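Local atomic coordinates of aminopeptidase N (Francisella tularensis subsp. tularensis, PDB entry 5DLL), a protein that is a zinc-dependent M1-family aminopeptidase that releases N-terminal amino acids from peptides, probably contributing to the breakdown of intracellular peptides. Residues A[656-661]-A[671-676]; A[662-667]-A[704-709]. All coordinates share one frame; numbering follows the deposited sequence.

Contact 1: A[656-661]-A[671-676]; sequences QQCNDN and IAKRKL
K673 lays its methylenes against the carboxylate of D660 but gives its ammonium to the backbone carbonyl of Q657. NZ of K673 donates to the O of Q657 over 3.3 Å, lying in the carbonyl plane with a C=O...N angle of 150°, whereas NZ of K673 stays 4.4 Å from OD2 of D660, beyond salt-bridge range. The bend at the last torsion (chi4 81°) turns the ammonium off the line of the chain, and D660 meets the methylenes instead, crossing them at about a right angle with its OD2 nearest CE of K673. The other carboxylate oxygen, OD1 of D660, accepts from the backbone N of K662. All this happens where helix 648-658 ends and the chain turns back towards helix 668-685, a helical hairpin in the C-terminal domain assigned to ARM-like repeats; N659 centres an inverse gamma turn just past the helix end. Deeper between the helices the contact becomes apolar. CB of C658 packs 4.0 Å from CG of K673, and SG of C658 meets CD2 of L676 at 3.8 Å. L676 also touches I608 on helix 605-612.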
loop_
_atom_site.group_PDB
_atom_site.type_symbol
_atom_site.label_atom_id
_atom_site.label_comp_id
_atom_site.label_asym_id
_atom_site.label_seq_id
_atom_site.Cartn_x
_atom_site.Cartn_y
_atom_site.Cartn_z
ATOM N N GLN A 656 30.759 0.884 -14.798
ATOM C CA GLN A 656 31.982 0.476 -14.101
ATOM C C GLN A 656 32.356 1.428 -12.959
ATOM O O GLN A 656 33.126 1.049 -12.075
ATOM C CB GLN A 656 33.159 0.262 -15.079
ATOM C CG GLN A 656 33.248 -1.159 -15.660
ATOM C CD GLN A 656 33.526 -2.246 -14.615
ATOM O OE1 GLN A 656 34.233 -2.022 -13.638
ATOM N NE2 GLN A 656 32.976 -3.430 -14.827
ATOM N N GLN A 657 31.798 2.637 -12.952
ATOM C CA GLN A 657 31.973 3.539 -11.807
ATOM C C GLN A 657 30.943 3.275 -10.694
ATOM O O GLN A 657 31.153 3.668 -9.545
ATOM C CB GLN A 657 31.987 5.009 -12.256
ATOM C CG GLN A 657 30.687 5.780 -12.113
ATOM C CD GLN A 657 30.767 7.172 -12.725
ATOM O OE1 GLN A 657 31.652 7.467 -13.537
ATOM N NE2 GLN A 657 29.836 8.037 -12.336
ATOM N N CYS A 658 29.836 2.618 -11.038
ATOM C CA CYS A 658 28.874 2.122 -10.045
ATOM C C CYS A 658 29.202 0.698 -9.586
ATOM O O CYS A 658 28.801 0.294 -8.495
ATOM C CB CYS A 658 27.456 2.150 -10.613
ATOM S SG CYS A 658 26.831 3.801 -11.012
ATOM N N ASN A 659 29.922 -0.051 -10.421
ATOM C CA ASN A 659 30.289 -1.440 -10.137
ATOM C C ASN A 659 31.508 -1.505 -9.223
ATOM O O ASN A 659 32.595 -1.919 -9.637
ATOM C CB ASN A 659 30.565 -2.181 -11.455
ATOM C CG ASN A 659 30.851 -3.662 -11.260
ATOM O OD1 ASN A 659 31.790 -4.197 -11.845
ATOM N ND2 ASN A 659 30.042 -4.329 -10.446
ATOM N N ASP A 660 31.319 -1.090 -7.974
ATOM C CA ASP A 660 32.420 -1.006 -7.017
ATOM C C ASP A 660 32.611 -2.348 -6.304
ATOM O O ASP A 660 31.874 -3.304 -6.557
ATOM C CB ASP A 660 32.202 0.161 -6.039
ATOM C CG ASP A 660 31.178 -0.146 -4.963
ATOM O OD1 ASP A 660 31.538 -0.823 -3.986
ATOM O OD2 ASP A 660 30.023 0.310 -5.074
ATOM N N ASN A 661 33.602 -2.408 -5.424
ATOM C CA ASN A 661 34.042 -3.660 -4.820
ATOM C C ASN A 661 33.814 -3.705 -3.296
ATOM O O ASN A 661 34.516 -4.412 -2.570
ATOM C CB ASN A 661 35.527 -3.851 -5.156
ATOM C CG ASN A 661 35.956 -5.306 -5.157
ATOM O OD1 ASN A 661 35.154 -6.212 -4.932
ATOM N ND2 ASN A 661 37.236 -5.535 -5.412
ATOM N N ILE A 671 22.613 1.274 -2.300
ATOM C CA ILE A 671 21.375 0.861 -2.947
ATOM C C ILE A 671 21.179 1.620 -4.263
ATOM O O ILE A 671 20.901 1.009 -5.298
ATOM C CB ILE A 671 20.165 1.066 -2.004
ATOM C CG1 ILE A 671 20.274 0.116 -0.805
ATOM C CG2 ILE A 671 18.851 0.820 -2.734
ATOM C CD1 ILE A 671 19.408 0.506 0.374
ATOM N N ALA A 672 21.337 2.943 -4.216
ATOM C CA ALA A 672 21.159 3.807 -5.393
ATOM C C ALA A 672 22.178 3.512 -6.490
ATOM O O ALA A 672 21.872 3.627 -7.679
ATOM C CB ALA A 672 21.248 5.271 -4.988
ATOM N N LYS A 673 23.389 3.146 -6.068
ATOM C CA LYS A 673 24.477 2.751 -6.972
ATOM C C LYS A 673 24.043 1.523 -7.773
ATOM O O LYS A 673 24.146 1.505 -9.003
ATOM C CB LYS A 673 25.749 2.432 -6.161
ATOM C CG LYS A 673 27.059 3.001 -6.694
ATOM C CD LYS A 673 28.061 3.179 -5.551
ATOM C CE LYS A 673 29.522 3.160 -5.997
ATOM N NZ LYS A 673 30.027 4.444 -6.561
ATOM N N ARG A 674 23.529 0.521 -7.058
ATOM C CA ARG A 674 23.136 -0.766 -7.644
ATOM C C ARG A 674 22.027 -0.682 -8.685
ATOM O O ARG A 674 21.959 -1.519 -9.588
ATOM C CB ARG A 674 22.701 -1.751 -6.551
ATOM C CG ARG A 674 23.833 -2.559 -5.942
ATOM C CD ARG A 674 23.297 -3.660 -5.041
ATOM N NE ARG A 674 22.696 -3.115 -3.824
ATOM C CZ ARG A 674 23.363 -2.806 -2.711
ATOM N NH1 ARG A 674 24.678 -2.983 -2.630
ATOM N NH2 ARG A 674 22.708 -2.315 -1.664
ATOM N N LYS A 675 21.143 0.299 -8.561
ATOM C CA LYS A 675 20.054 0.408 -9.526
ATOM C C LYS A 675 20.431 1.245 -10.743
ATOM O O LYS A 675 20.023 0.913 -11.854
ATOM C CB LYS A 675 18.745 0.875 -8.884
ATOM C CG LYS A 675 18.778 2.200 -8.148
ATOM C CD LYS A 675 17.413 2.496 -7.542
ATOM C CE LYS A 675 17.044 1.512 -6.436
ATOM N NZ LYS A 675 15.787 1.888 -5.736
ATOM N N LEU A 676 21.221 2.301 -10.555
ATOM C CA LEU A 676 21.783 3.016 -11.706
ATOM C C LEU A 676 22.695 2.079 -12.495
ATOM O O LEU A 676 22.698 2.097 -13.728
ATOM C CB LEU A 676 22.566 4.261 -11.286
ATOM C CG LEU A 676 23.112 5.077 -12.470
ATOM C CD1 LEU A 676 21.969 5.623 -13.312
ATOM C CD2 LEU A 676 24.022 6.209 -12.022
#

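Contact 2: A[662-667]-A[704-709]; sequences KPYSLS and ADNMTD
Y664 and N706 meet through a CH-pi contact: CB of N706 sits over one ring face of Y664, 3.9 Å from the centroid and offset toward the rim. With CG anti to the backbone N (chi1 -177°), the ring of Y664 extends toward 704-709. Beyond CB, the asparagine amide lies fairly flat against the same ring, the two planes 29° apart, with ND2 of N706 3.4 Å from CD1 of Y664. Looser contacts flank the ring: OD2 of D705 lies 3.7 Å from CB of Y664, and OG1 of T708 comes to 3.9 Å of OH of Y664. These two hydroxyls have their hydrogen-bonding partners in D297, Y664 through its OD1 and T708 through its backbone N.

Hydrogen bonding runs within each segment rather than between them. OD1 of N706 accepts from N of D709 at 2.8 Å (N-H...O 164°), and ND2 of N706 gives weak bonds to OD1 of D705 and OD2 of D709, so both ends of the amide are tethered while it supports the ring. Within the loop, OG of S665 accepts from N of S667, an ST turn just ahead of helix 668-685. The contact thus sets an inter-helix loop of the ARM-like domain against the N-cap of helix 707-717, with N706 serving as both capping residue and platform for an aromatic ring.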
loop_
_atom_site.group_PDB
_atom_site.type_symbol
_atom_site.label_atom_id
_atom_site.label_comp_id
_atom_site.label_asym_id
_atom_site.label_seq_id
_atom_site.Cartn_x
_atom_site.Cartn_y
_atom_site.Cartn_z
ATOM N N LYS A 662 32.823 -2.954 -2.818
ATOM C CA LYS A 662 32.518 -2.900 -1.391
ATOM C C LYS A 662 31.672 -4.095 -0.973
ATOM O O LYS A 662 30.937 -4.656 -1.788
ATOM C CB LYS A 662 31.762 -1.612 -1.033
ATOM C CG LYS A 662 32.606 -0.349 -1.090
ATOM C CD LYS A 662 31.769 0.903 -0.875
ATOM C CE LYS A 662 32.650 2.132 -0.712
ATOM N NZ LYS A 662 31.874 3.353 -0.355
ATOM N N PRO A 663 31.761 -4.484 0.309
ATOM C CA PRO A 663 30.864 -5.506 0.844
ATOM C C PRO A 663 29.411 -5.020 0.845
ATOM O O PRO A 663 29.171 -3.818 0.984
ATOM C CB PRO A 663 31.373 -5.700 2.278
ATOM C CG PRO A 663 32.037 -4.410 2.619
ATOM C CD PRO A 663 32.669 -3.953 1.343
ATOM N N TYR A 664 28.463 -5.949 0.693
ATOM C CA TYR A 664 27.036 -5.613 0.616
ATOM C C TYR A 664 26.553 -4.879 1.869
ATOM O O TYR A 664 26.953 -5.198 2.994
ATOM C CB TYR A 664 26.188 -6.871 0.376
ATOM C CG TYR A 664 24.703 -6.601 0.221
ATOM C CD1 TYR A 664 24.199 -6.003 -0.932
ATOM C CD2 TYR A 664 23.799 -6.942 1.230
ATOM C CE1 TYR A 664 22.842 -5.753 -1.077
ATOM C CE2 TYR A 664 22.440 -6.695 1.094
ATOM C CZ TYR A 664 21.965 -6.101 -0.061
ATOM O OH TYR A 664 20.617 -5.849 -0.210
ATOM N N SER A 665 25.687 -3.896 1.647
ATOM C CA SER A 665 25.199 -3.018 2.697
ATOM C C SER A 665 23.892 -2.390 2.244
ATOM O O SER A 665 23.635 -2.285 1.043
ATOM C CB SER A 665 26.235 -1.927 2.987
ATOM O OG SER A 665 25.648 -0.777 3.579
ATOM N N LEU A 666 23.083 -1.962 3.210
ATOM C CA LEU A 666 21.795 -1.331 2.926
ATOM C C LEU A 666 21.820 0.190 3.126
ATOM O O LEU A 666 20.800 0.791 3.473
ATOM C CB LEU A 666 20.704 -1.954 3.799
ATOM C CG LEU A 666 20.414 -3.433 3.543
ATOM C CD1 LEU A 666 19.631 -4.019 4.709
ATOM C CD2 LEU A 666 19.674 -3.621 2.222
ATOM N N SER A 667 22.978 0.810 2.901
ATOM C CA SER A 667 23.073 2.266 2.896
ATOM C C SER A 667 22.421 2.787 1.623
ATOM O O SER A 667 22.529 2.159 0.566
ATOM C CB SER A 667 24.534 2.713 2.954
ATOM O OG SER A 667 25.272 2.178 1.869
ATOM N N ALA A 704 28.168 -11.783 -8.213
ATOM C CA ALA A 704 27.286 -11.073 -7.272
ATOM C C ALA A 704 27.266 -11.741 -5.898
ATOM O O ALA A 704 27.204 -12.966 -5.804
ATOM C CB ALA A 704 25.873 -10.984 -7.829
ATOM N N ASP A 705 27.321 -10.928 -4.842
ATOM C CA ASP A 705 27.285 -11.428 -3.462
ATOM C C ASP A 705 25.936 -11.152 -2.781
ATOM O O ASP A 705 25.814 -11.260 -1.557
ATOM C CB ASP A 705 28.459 -10.855 -2.639
ATOM C CG ASP A 705 28.323 -9.361 -2.344
ATOM O OD1 ASP A 705 27.730 -8.627 -3.163
ATOM O OD2 ASP A 705 28.826 -8.917 -1.287
ATOM N N ASN A 706 24.927 -10.814 -3.583
ATOM C CA ASN A 706 23.582 -10.539 -3.083
ATOM C C ASN A 706 22.539 -10.834 -4.159
ATOM O O ASN A 706 22.889 -11.033 -5.324
ATOM C CB ASN A 706 23.476 -9.081 -2.630
ATOM C CG ASN A 706 23.566 -8.099 -3.785
ATOM O OD1 ASN A 706 22.597 -7.899 -4.519
ATOM N ND2 ASN A 706 24.726 -7.473 -3.945
ATOM N N MET A 707 21.264 -10.843 -3.780
ATOM C CA MET A 707 20.199 -11.145 -4.740
ATOM C C MET A 707 19.914 -9.988 -5.698
ATOM O O MET A 707 19.603 -10.224 -6.864
ATOM C CB MET A 707 18.904 -11.559 -4.031
ATOM C CG MET A 707 17.854 -12.160 -4.966
ATOM S SD MET A 707 18.410 -13.611 -5.895
ATOM C CE MET A 707 18.796 -14.759 -4.575
ATOM N N THR A 708 20.015 -8.750 -5.218
ATOM C CA THR A 708 19.722 -7.583 -6.053
ATOM C C THR A 708 20.550 -7.591 -7.340
ATOM O O THR A 708 20.016 -7.379 -8.428
ATOM C CB THR A 708 19.973 -6.263 -5.303
ATOM O OG1 THR A 708 19.596 -6.406 -3.926
ATOM C CG2 THR A 708 19.179 -5.134 -5.947
ATOM N N ASP A 709 21.846 -7.852 -7.205
ATOM C CA ASP A 709 22.759 -7.924 -8.352
ATOM C C ASP A 709 22.540 -9.181 -9.193
ATOM O O ASP A 709 22.656 -9.143 -10.417
ATOM C CB ASP A 709 24.224 -7.881 -7.889
ATOM C CG ASP A 709 24.698 -6.477 -7.523
ATOM O OD1 ASP A 709 24.013 -5.486 -7.857
ATOM O OD2 ASP A 709 25.781 -6.368 -6.911
#

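Contacts 1 and 2 illustrate how one connection between helices can be fastened at successive points: 656-661 runs directly into 662-667, and their centres lie about 10 Å apart. R674, whose neighbour K673 serves contact 1, turns to contact 2. NH2 of R674 probably donates to the O of S665 at 2.9 Å, and CZ of R674 packs 3.4 Å from CE1 of Y664. NE of R674 forms a salt bridge with D297, the residue that also engages Y664 and T708. D297 begins helix 297-312, which carries the zinc ligand H309, so the network joins the ARM-like domain to the catalytic domain, although both contacts lie away from the zinc site.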